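Local coordinates for protein L544 (Acanthamoeba polyphaga mimivirus, PDB 4AMQ) that probably acts as a nucleotidyl transferase with a manganese-binding site, is found in the virion and may serve transcription-coupled DNA repair, at residues K29-R32 against Y33-K37; M247-P250 against L251-Y254; K256-P259 against T260-K263. One frame throughout, in Å; residues are numbered along the deposited sequence.

Contact 1 (K29-R32 against Y33-K37)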
ATOM      1  N   LYS A  29      15.153   7.868  17.482  1.00 39.91           N
ATOM      2  CA  LYS A  29      14.639   7.038  18.564  1.00 46.24           C
ATOM      3  C   LYS A  29      13.644   6.032  17.995  1.00 41.30           C
ATOM      4  O   LYS A  29      13.642   4.858  18.366  1.00 43.81           O
ATOM      5  CB  LYS A  29      13.965   7.906  19.629  1.00 40.68           C
ATOM      6  CG  LYS A  29      13.307   7.122  20.750  1.00 52.94           C
ATOM      7  CD  LYS A  29      12.619   8.042  21.746  1.00 51.80           C
ATOM      8  CE  LYS A  29      11.940   7.248  22.847  1.00 57.81           C
ATOM      9  NZ  LYS A  29      12.918   6.459  23.649  1.00 64.00           N
ATOM     10  N   LEU A  30      12.805   6.502  17.080  1.00 40.71           N
ATOM     11  CA  LEU A  30      11.820   5.647  16.429  1.00 43.74           C
ATOM     12  C   LEU A  30      12.481   4.630  15.497  1.00 39.79           C
ATOM     13  O   LEU A  30      12.140   3.448  15.526  1.00 37.79           O
ATOM     14  CB  LEU A  30      10.803   6.494  15.662  1.00 42.68           C
ATOM     15  CG  LEU A  30       9.636   5.731  15.037  1.00 44.22           C
ATOM     16  CD1 LEU A  30       8.919   4.901  16.089  1.00 46.40           C
ATOM     17  CD2 LEU A  30       8.674   6.693  14.364  1.00 43.41           C
ATOM     18  N   GLU A  31      13.425   5.089  14.677  1.00 37.18           N
ATOM     19  CA  GLU A  31      14.152   4.198  13.773  1.00 35.93           C
ATOM     20  C   GLU A  31      14.839   3.074  14.544  1.00 40.07           C
ATOM     21  O   GLU A  31      14.770   1.907  14.157  1.00 36.93           O
ATOM     22  CB  GLU A  31      15.188   4.973  12.949  1.00 41.36           C
ATOM     23  CG  GLU A  31      15.903   4.117  11.901  1.00 45.23           C
ATOM     24  CD  GLU A  31      17.012   4.858  11.167  1.00 51.03           C
ATOM     25  OE1 GLU A  31      16.910   6.090  10.997  1.00 52.82           O
ATOM     26  OE2 GLU A  31      17.995   4.203  10.760  1.00 59.30           O
ATOM     27  N   ARG A  32      15.501   3.434  15.639  1.00 41.28           N
ATOM     28  CA  ARG A  32      16.192   2.453  16.468  1.00 43.31           C
ATOM     29  C   ARG A  32      15.194   1.459  17.057  1.00 40.06           C
ATOM     30  O   ARG A  32      15.450   0.256  17.089  1.00 40.27           O
ATOM     31  CB  ARG A  32      16.979   3.147  17.585  1.00 41.83           C
ATOM     32  CG  ARG A  32      18.104   2.309  18.183  1.00 43.85           C
ATOM     33  CD  ARG A  32      19.428   2.537  17.459  1.00 59.06           C
ATOM     34  NE  ARG A  32      19.486   1.888  16.151  1.00 60.81           N
ATOM     35  CZ  ARG A  32      20.051   0.704  15.930  1.00 64.76           C
ATOM     36  NH1 ARG A  32      20.610   0.036  16.932  1.00 62.67           N
ATOM     37  NH2 ARG A  32      20.060   0.188  14.707  1.00 69.28           N
ATOM     38  N   TYR A  33      14.055   1.966  17.520  1.00 38.89           N
ATOM     39  CA  TYR A  33      13.001   1.102  18.040  1.00 41.68           C
ATOM     40  C   TYR A  33      12.540   0.116  16.972  1.00 41.07           C
ATOM     41  O   TYR A  33      12.369  -1.070  17.245  1.00 40.19           O
ATOM     42  CB  TYR A  33      11.814   1.925  18.540  1.00 40.53           C
ATOM     43  CG  TYR A  33      10.632   1.083  18.965  1.00 42.76           C
ATOM     44  CD1 TYR A  33      10.614   0.450  20.201  1.00 44.62           C
ATOM     45  CD2 TYR A  33       9.532   0.922  18.131  1.00 42.05           C
ATOM     46  CE1 TYR A  33       9.534  -0.322  20.595  1.00 44.95           C
ATOM     47  CE2 TYR A  33       8.450   0.152  18.514  1.00 40.96           C
ATOM     48  CZ  TYR A  33       8.455  -0.468  19.747  1.00 46.73           C
ATOM     49  OH  TYR A  33       7.377  -1.235  20.133  1.00 42.02           O
ATOM     50  N   ILE A  34      12.347   0.619  15.754  1.00 36.26           N
ATOM     51  CA  ILE A  34      11.936  -0.217  14.632  1.00 36.45           C
ATOM     52  C   ILE A  34      12.984  -1.285  14.328  1.00 38.79           C
ATOM     53  O   ILE A  34      12.665  -2.472  14.240  1.00 38.51           O
ATOM     54  CB  ILE A  34      11.655   0.628  13.370  1.00 33.77           C
ATOM     55  CG1 ILE A  34      10.389   1.467  13.569  1.00 41.60           C
ATOM     56  CG2 ILE A  34      11.510  -0.264  12.147  1.00 35.40           C
ATOM     57  CD1 ILE A  34      10.057   2.378  12.406  1.00 37.63           C
ATOM     58  N   LYS A  35      14.235  -0.861  14.183  1.00 36.39           N
ATOM     59  CA  LYS A  35      15.325  -1.781  13.871  1.00 38.52           C
ATOM     60  C   LYS A  35      15.629  -2.763  15.002  1.00 41.09           C
ATOM     61  O   LYS A  35      15.973  -3.916  14.752  1.00 41.74           O
ATOM     62  CB  LYS A  35      16.590  -1.005  13.509  1.00 41.85           C
ATOM     63  CG  LYS A  35      16.489  -0.214  12.220  1.00 41.08           C
ATOM     64  CD  LYS A  35      17.717   0.653  12.038  1.00 49.51           C
ATOM     65  CE  LYS A  35      18.026   0.879  10.571  1.00 52.33           C
ATOM     66  NZ  LYS A  35      19.235   1.729  10.397  1.00 57.55           N
ATOM     67  N   ASN A  36      15.500  -2.310  16.245  1.00 41.22           N
ATOM     68  CA  ASN A  36      15.839  -3.151  17.392  1.00 42.00           C
ATOM     69  C   ASN A  36      14.700  -4.028  17.902  1.00 43.96           C
ATOM     70  O   ASN A  36      14.919  -5.178  18.279  1.00 46.59           O
ATOM     71  CB  ASN A  36      16.385  -2.305  18.544  1.00 45.49           C
ATOM     72  CG  ASN A  36      17.747  -1.719  18.243  1.00 50.14           C
ATOM     73  OD1 ASN A  36      18.444  -2.167  17.330  1.00 49.55           O
ATOM     74  ND2 ASN A  36      18.141  -0.713  19.017  1.00 57.01           N
ATOM     75  N   LYS A  37      13.488  -3.486  17.919  1.00 40.82           N
ATOM     76  CA  LYS A  37      12.367  -4.174  18.551  1.00 43.46           C
ATOM     77  C   LYS A  37      11.398  -4.819  17.561  1.00 43.04           C
ATOM     78  O   LYS A  37      10.780  -5.836  17.868  1.00 43.46           O
ATOM     79  CB  LYS A  37      11.613  -3.215  19.478  1.00 49.04           C
ATOM     80  CG  LYS A  37      12.504  -2.537  20.507  1.00 47.14           C
ATOM     81  CD  LYS A  37      13.313  -3.565  21.280  1.00 47.47           C
ATOM     82  CE  LYS A  37      14.263  -2.904  22.263  1.00 54.33           C
ATOM     83  NZ  LYS A  37      15.110  -3.914  22.956  1.00 55.34           N
TER

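Contact 2 (M247-P250 against L251-Y254)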
ATOM      1  N   MET A 247       1.417  14.295  -9.508  1.00 33.20           N
ATOM      2  CA  MET A 247       2.161  14.599 -10.724  1.00 35.24           C
ATOM      3  C   MET A 247       3.498  15.262 -10.401  1.00 34.44           C
ATOM      4  O   MET A 247       4.344  15.423 -11.277  1.00 35.90           O
ATOM      5  CB  MET A 247       1.328  15.480 -11.656  1.00 36.82           C
ATOM      6  CG  MET A 247       0.065  14.798 -12.167  1.00 40.27           C
ATOM      7  SD  MET A 247      -1.201  15.949 -12.738  1.00 48.00           S
ATOM      8  CE  MET A 247      -0.425  16.612 -14.212  1.00 47.34           C
ATOM      9  N   LEU A 248       3.684  15.647  -9.141  1.00 30.34           N
ATOM     10  CA  LEU A 248       4.967  16.169  -8.686  1.00 32.92           C
ATOM     11  C   LEU A 248       5.997  15.048  -8.570  1.00 32.30           C
ATOM     12  O   LEU A 248       7.198  15.291  -8.668  1.00 30.94           O
ATOM     13  CB  LEU A 248       4.826  16.869  -7.331  1.00 30.53           C
ATOM     14  CG  LEU A 248       4.034  18.175  -7.258  1.00 33.47           C
ATOM     15  CD1 LEU A 248       3.921  18.632  -5.813  1.00 31.71           C
ATOM     16  CD2 LEU A 248       4.674  19.259  -8.112  1.00 34.43           C
ATOM     17  N   PHE A 249       5.517  13.825  -8.351  1.00 29.80           N
ATOM     18  CA  PHE A 249       6.390  12.665  -8.185  1.00 31.66           C
ATOM     19  C   PHE A 249       7.200  12.349  -9.448  1.00 33.22           C
ATOM     20  O   PHE A 249       8.393  12.059  -9.361  1.00 33.30           O
ATOM     21  CB  PHE A 249       5.589  11.436  -7.734  1.00 32.59           C
ATOM     22  CG  PHE A 249       5.110  11.507  -6.307  1.00 33.62           C
ATOM     23  CD1 PHE A 249       4.201  12.475  -5.910  1.00 30.55           C
ATOM     24  CD2 PHE A 249       5.576  10.606  -5.360  1.00 35.05           C
ATOM     25  CE1 PHE A 249       3.764  12.539  -4.593  1.00 35.88           C
ATOM     26  CE2 PHE A 249       5.143  10.668  -4.046  1.00 38.64           C
ATOM     27  CZ  PHE A 249       4.234  11.634  -3.663  1.00 29.88           C
ATOM     28  N   PRO A 250       6.558  12.387 -10.626  1.00 31.50           N
ATOM     29  CA  PRO A 250       7.359  12.259 -11.851  1.00 40.49           C
ATOM     30  C   PRO A 250       8.370  13.399 -11.974  1.00 36.84           C
ATOM     31  O   PRO A 250       9.501  13.175 -12.406  1.00 31.22           O
ATOM     32  CB  PRO A 250       6.314  12.357 -12.967  1.00 37.51           C
ATOM     33  CG  PRO A 250       5.046  11.886 -12.332  1.00 41.20           C
ATOM     34  CD  PRO A 250       5.111  12.363 -10.906  1.00 32.35           C
ATOM     35  N   LEU A 251       7.971  14.606 -11.582  1.00 33.35           N
ATOM     36  CA  LEU A 251       8.872  15.753 -11.640  1.00 36.02           C
ATOM     37  C   LEU A 251      10.073  15.561 -10.720  1.00 33.53           C
ATOM     38  O   LEU A 251      11.198  15.893 -11.084  1.00 36.31           O
ATOM     39  CB  LEU A 251       8.137  17.047 -11.283  1.00 36.27           C
ATOM     40  CG  LEU A 251       6.967  17.456 -12.179  1.00 38.11           C
ATOM     41  CD1 LEU A 251       6.444  18.825 -11.772  1.00 39.57           C
ATOM     42  CD2 LEU A 251       7.380  17.452 -13.643  1.00 44.52           C
ATOM     43  N   ARG A 252       9.832  15.025  -9.527  1.00 35.34           N
ATOM     44  CA  ARG A 252      10.914  14.790  -8.579  1.00 34.40           C
ATOM     45  C   ARG A 252      11.915  13.790  -9.152  1.00 35.66           C
ATOM     46  O   ARG A 252      13.122  13.928  -8.961  1.00 33.43           O
ATOM     47  CB  ARG A 252      10.377  14.309  -7.226  1.00 34.19           C
ATOM     48  CG  ARG A 252      11.471  14.050  -6.192  1.00 33.54           C
ATOM     49  CD  ARG A 252      10.897  13.781  -4.807  1.00 41.56           C
ATOM     50  NE  ARG A 252      10.011  12.621  -4.789  1.00 39.64           N
ATOM     51  CZ  ARG A 252       9.384  12.173  -3.705  1.00 41.19           C
ATOM     52  NH1 ARG A 252       9.541  12.788  -2.539  1.00 34.31           N
ATOM     53  NH2 ARG A 252       8.598  11.109  -3.789  1.00 41.49           N
ATOM     54  N   PHE A 253      11.411  12.786  -9.860  1.00 32.22           N
ATOM     55  CA  PHE A 253      12.285  11.829 -10.518  1.00 35.93           C
ATOM     56  C   PHE A 253      13.089  12.519 -11.617  1.00 35.07           C
ATOM     57  O   PHE A 253      14.294  12.303 -11.744  1.00 34.51           O
ATOM     58  CB  PHE A 253      11.488  10.659 -11.097  1.00 37.94           C
ATOM     59  CG  PHE A 253      12.344   9.624 -11.776  1.00 42.16           C
ATOM     60  CD1 PHE A 253      12.922   8.597 -11.046  1.00 38.95           C
ATOM     61  CD2 PHE A 253      12.578   9.684 -13.143  1.00 40.01           C
ATOM     62  CE1 PHE A 253      13.717   7.644 -11.667  1.00 43.97           C
ATOM     63  CE2 PHE A 253      13.367   8.736 -13.769  1.00 41.66           C
ATOM     64  CZ  PHE A 253      13.937   7.712 -13.030  1.00 38.53           C
ATOM     65  N   TYR A 254      12.420  13.359 -12.401  1.00 35.35           N
ATOM     66  CA  TYR A 254      13.079  14.068 -13.493  1.00 38.09           C
ATOM     67  C   TYR A 254      14.237  14.920 -12.980  1.00 41.33           C
ATOM     68  O   TYR A 254      15.309  14.950 -13.582  1.00 42.51           O
ATOM     69  CB  TYR A 254      12.080  14.945 -14.254  1.00 39.43           C
ATOM     70  CG  TYR A 254      12.672  15.652 -15.457  1.00 42.70           C
ATOM     71  CD1 TYR A 254      13.288  16.890 -15.327  1.00 40.64           C
ATOM     72  CD2 TYR A 254      12.614  15.080 -16.723  1.00 45.59           C
ATOM     73  CE1 TYR A 254      13.831  17.541 -16.423  1.00 44.05           C
ATOM     74  CE2 TYR A 254      13.154  15.720 -17.825  1.00 43.25           C
ATOM     75  CZ  TYR A 254      13.761  16.949 -17.670  1.00 45.62           C
ATOM     76  OH  TYR A 254      14.299  17.588 -18.765  1.00 50.18           O
TER
HETATM   77  O   HOH W   1       9.426  10.759  -7.180  1.00 41.32           O

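Contact 3 (K256-P259 against T260-K263)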
ATOM      1  N   LYS A 256      15.868  14.577 -10.105  1.00 31.26           N
ATOM      2  CA  LYS A 256      16.519  13.912  -8.974  1.00 38.10           C
ATOM      3  C   LYS A 256      17.997  14.290  -8.845  1.00 42.86           C
ATOM      4  O   LYS A 256      18.536  14.342  -7.739  1.00 40.77           O
ATOM      5  CB  LYS A 256      16.373  12.389  -9.070  1.00 40.44           C
ATOM      6  CG  LYS A 256      17.439  11.729  -9.927  1.00 43.87           C
ATOM      7  CD  LYS A 256      16.836  10.934 -11.067  1.00 45.68           C
ATOM      8  CE  LYS A 256      16.596   9.496 -10.660  1.00 47.46           C
ATOM      9  NZ  LYS A 256      17.867   8.848 -10.232  1.00 57.26           N
ATOM     10  N   ASN A 257      18.643  14.554  -9.977  1.00 37.19           N
ATOM     11  CA  ASN A 257      20.068  14.872  -9.986  1.00 39.95           C
ATOM     12  C   ASN A 257      20.356  16.368  -9.997  1.00 42.83           C
ATOM     13  O   ASN A 257      21.505  16.787 -10.152  1.00 43.88           O
ATOM     14  CB  ASN A 257      20.768  14.187 -11.161  1.00 41.43           C
ATOM     15  CG  ASN A 257      20.786  12.682 -11.024  1.00 42.19           C
ATOM     16  OD1 ASN A 257      20.761  12.151  -9.912  1.00 42.44           O
ATOM     17  ND2 ASN A 257      20.824  11.984 -12.151  1.00 39.39           N
ATOM     18  N   ASP A 258      19.311  17.170  -9.842  1.00 36.89           N
ATOM     19  CA  ASP A 258      19.477  18.603  -9.670  1.00 44.69           C
ATOM     20  C   ASP A 258      19.272  18.929  -8.197  1.00 45.59           C
ATOM     21  O   ASP A 258      18.149  18.867  -7.696  1.00 45.88           O
ATOM     22  CB  ASP A 258      18.469  19.370 -10.524  1.00 45.96           C
ATOM     23  CG  ASP A 258      18.737  20.864 -10.543  1.00 49.71           C
ATOM     24  OD1 ASP A 258      18.516  21.524  -9.506  1.00 49.59           O
ATOM     25  OD2 ASP A 258      19.158  21.381 -11.600  1.00 55.26           O
ATOM     26  N   PRO A 259      20.357  19.281  -7.495  1.00 49.11           N
ATOM     27  CA  PRO A 259      20.288  19.470  -6.041  1.00 54.79           C
ATOM     28  C   PRO A 259      19.236  20.499  -5.631  1.00 50.06           C
ATOM     29  O   PRO A 259      18.331  20.182  -4.862  1.00 50.95           O
ATOM     30  CB  PRO A 259      21.692  19.976  -5.686  1.00 53.72           C
ATOM     31  CG  PRO A 259      22.222  20.553  -6.959  1.00 56.40           C
ATOM     32  CD  PRO A 259      21.662  19.688  -8.046  1.00 48.71           C
ATOM     33  N   THR A 260      19.356  21.715  -6.151  1.00 46.69           N
ATOM     34  CA  THR A 260      18.470  22.803  -5.761  1.00 48.26           C
ATOM     35  C   THR A 260      16.994  22.447  -5.939  1.00 47.21           C
ATOM     36  O   THR A 260      16.185  22.649  -5.036  1.00 45.36           O
ATOM     37  CB  THR A 260      18.783  24.084  -6.554  1.00 50.84           C
ATOM     38  OG1 THR A 260      20.180  24.386  -6.446  1.00 61.08           O
ATOM     39  CG2 THR A 260      17.971  25.253  -6.018  1.00 45.19           C
ATOM     40  N   ILE A 261      16.650  21.913  -7.106  1.00 47.24           N
ATOM     41  CA  ILE A 261      15.258  21.614  -7.419  1.00 43.86           C
ATOM     42  C   ILE A 261      14.745  20.368  -6.700  1.00 42.04           C
ATOM     43  O   ILE A 261      13.574  20.301  -6.327  1.00 42.16           O
ATOM     44  CB  ILE A 261      15.031  21.481  -8.938  1.00 43.52           C
ATOM     45  CG1 ILE A 261      15.353  22.803  -9.633  1.00 44.71           C
ATOM     46  CG2 ILE A 261      13.598  21.070  -9.235  1.00 37.94           C
ATOM     47  CD1 ILE A 261      15.031  22.808 -11.109  1.00 46.24           C
ATOM     48  N   SER A 262      15.617  19.384  -6.504  1.00 38.75           N
ATOM     49  CA  SER A 262      15.216  18.164  -5.814  1.00 41.80           C
ATOM     50  C   SER A 262      14.942  18.426  -4.333  1.00 43.27           C
ATOM     51  O   SER A 262      14.046  17.819  -3.751  1.00 43.94           O
ATOM     52  CB  SER A 262      16.253  17.050  -5.999  1.00 40.96           C
ATOM     53  OG  SER A 262      17.538  17.457  -5.561  1.00 50.96           O
ATOM     54  N   LYS A 263      15.708  19.335  -3.731  1.00 43.04           N
ATOM     55  CA  LYS A 263      15.455  19.761  -2.353  1.00 44.72           C
ATOM     56  C   LYS A 263      14.098  20.442  -2.227  1.00 42.95           C
ATOM     57  O   LYS A 263      13.350  20.198  -1.277  1.00 37.99           O
ATOM     58  CB  LYS A 263      16.539  20.729  -1.873  1.00 48.95           C
ATOM     59  CG  LYS A 263      17.753  20.071  -1.219  1.00 53.02           C
ATOM     60  CD  LYS A 263      18.598  19.326  -2.238  1.00 52.00           C
ATOM     61  CE  LYS A 263      19.876  18.771  -1.627  1.00 57.06           C
ATOM     62  NZ  LYS A 263      20.603  17.931  -2.620  1.00 63.60           N
TER

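Contact 1 (K29-R32 against Y33-K37)
Glu-31 and Lys-35, one turn apart on the alpha helix 28-42, leave the helix in much the same direction, and their charged ends close an i to i+4 salt bridge. Lys-35 NZ approaches Glu-31 OE2 at 2.8 Å on its anti lone pair, the one turned away from the other oxygen. That other oxygen, OE1, pairs with Arg-60, so the carboxylate is gripped at both oxygens, which would probably favour its ionised form. Both chains are extended beyond CG, and Lys-35 CD passes 3.9 Å from Glu-31 CG, which keeps the pair in contact below its charged ends.

Arg-32 behaves differently. Its chain bends at chi2 (91°) and chi3, carrying the guanidinium forward, over the turn that follows, where its plane stands 87° from the amide plane of Asn-36. Asn-36 OD1 sits over one guanidinium face, 3.1 Å from Arg-32 NH1 but at an angle too poor for a hydrogen bond. The other end of the amide, Asn-36 ND2, lies against the aliphatic part of the arginine, 3.1 Å from Arg-32 CG. At the guanidinium edge, Lys-35 CD comes within 3.6 Å of Arg-32 NH2. Beneath these groups Lys-35 N donates to Glu-31 O in the usual i to i+4 bond.

On another side of the helix the OH of Tyr-33 is hydrogen-bonded to Gln-98 NE2. On the buried side, where Phe-57 also covers Ile-34, the apolar contact across the turn is between Leu-30 CG and Ile-34 CD1, 4.3 Å apart.

Contact 2 (M247-P250 against L251-Y254)
Phe-249 and Arg-252, one turn apart on helix 248-254, flank each other as they leave the backbone. The arginine meets the ring through its terminal nitrogen: NH2 is 3.4 Å from Phe-249 CD2 and 3.5 Å from Phe-249 CE2. Guanidinium and ring planes are 75° apart and the approach is oblique, so the groups are not stacked flat. A bend at chi3 (60°) in an otherwise extended Arg-252 chain turns the guanidinium toward the phenyl group.

A water ties the two residues a second time. It donates to Phe-249 O at 2.7 Å and accepts from Arg-252 NE at 3.1 Å, lying in the guanidinium plane at its edge. Phe-249 O therefore has two donors, because it also takes the helical bond from Phe-253 N at 3.1 Å. The preceding turn is closed by Arg-252 N donating to Leu-248 O at 2.8 Å, and the buried leucines Leu-248 and Leu-251 meet CD2 to CD1 at 4.1 Å.

Further out, neighbouring helices pack against these groups. Leu-251 rests on Phe-364, Tyr-367 and Ile-368 of helix 334-368, while Ile-269 of helix 259-272 lies against Leu-248, Phe-249 and Arg-252. From that second helix Glu-266 and Glu-270 both form salt bridges with Arg-252 NH1. With water at NE, two carboxylates at NH1 and the ring beside NH2, the guanidinium is restrained in its rotation, and the paired acids probably balance its charge together with that of Arg-59, which lies close to the same NH1.

Contact 3 (K256-P259 against T260-K263)
Asp-258 meets Ile-261 across the start of a helix, just after Lys-256 and Asn-257 have brought the chain round from the helix before. Its CG lies anti to the backbone N (chi1 -171°), which places OD1 ahead of the first helical turn, where it accepts from Ile-261 N at 3.1 Å. The bond is straight, 166° at the hydrogen, although the donor comes on the anti side of the oxygen and somewhat out of the carboxylate plane. The same OD1 rests 3.4 Å from Ile-261 CG1, so the aliphatic branch borders the carboxylate; the isoleucine side chain also touches Phe-255 and Ile-370.

This is an N-cap: Asp-258 stands just before helix 259-272 and gives one of its first backbone N-H groups a side-chain acceptor. A negative group at this end would also be expected to interact favourably with the helix dipole. The main-chain oxygen of the cap residue works too, since Asp-258 O receives Ser-262 N at 2.8 Å.

Pro-259, next in the chain, opens the helix as a residue with no N-H of its own to be capped. Above it, a chi1 of 56° holds the Ser-262 hydroxyl back over the carbonyls of the preceding turn. OG lies 2.6 Å from Asp-258 O and comes near Pro-259 O as well; its one proton has two acceptors within reach, and the geometry does not choose between them. Pro-259 O also accepts from Lys-263 N at 3.0 Å, though the position of this oxygen is less sure.

Overall arrangement
Contact 1 comes first along the chain, on helix 28-42 of the nucleotidyltransferase domain, where Lys-35 touches strand 51-54 at an outer edge of the six-stranded mixed sheet. Contacts 2 and 3 follow in series in the helical domain, with centres 11 Å apart: one lies within helix 248-254, the other at the start of helix 259-272, which packs back on its predecessor. Contact 1 remains separate, its nearest atoms about 17 Å from contact 2 and about 18 Å from contact 3. The side chains of Ile-34 and Phe-249 lie about 12 and about 10 Å from a bound manganese ion, so contacts 1 and 2 flank the metal region without touching it; a cleft between the domains is possible.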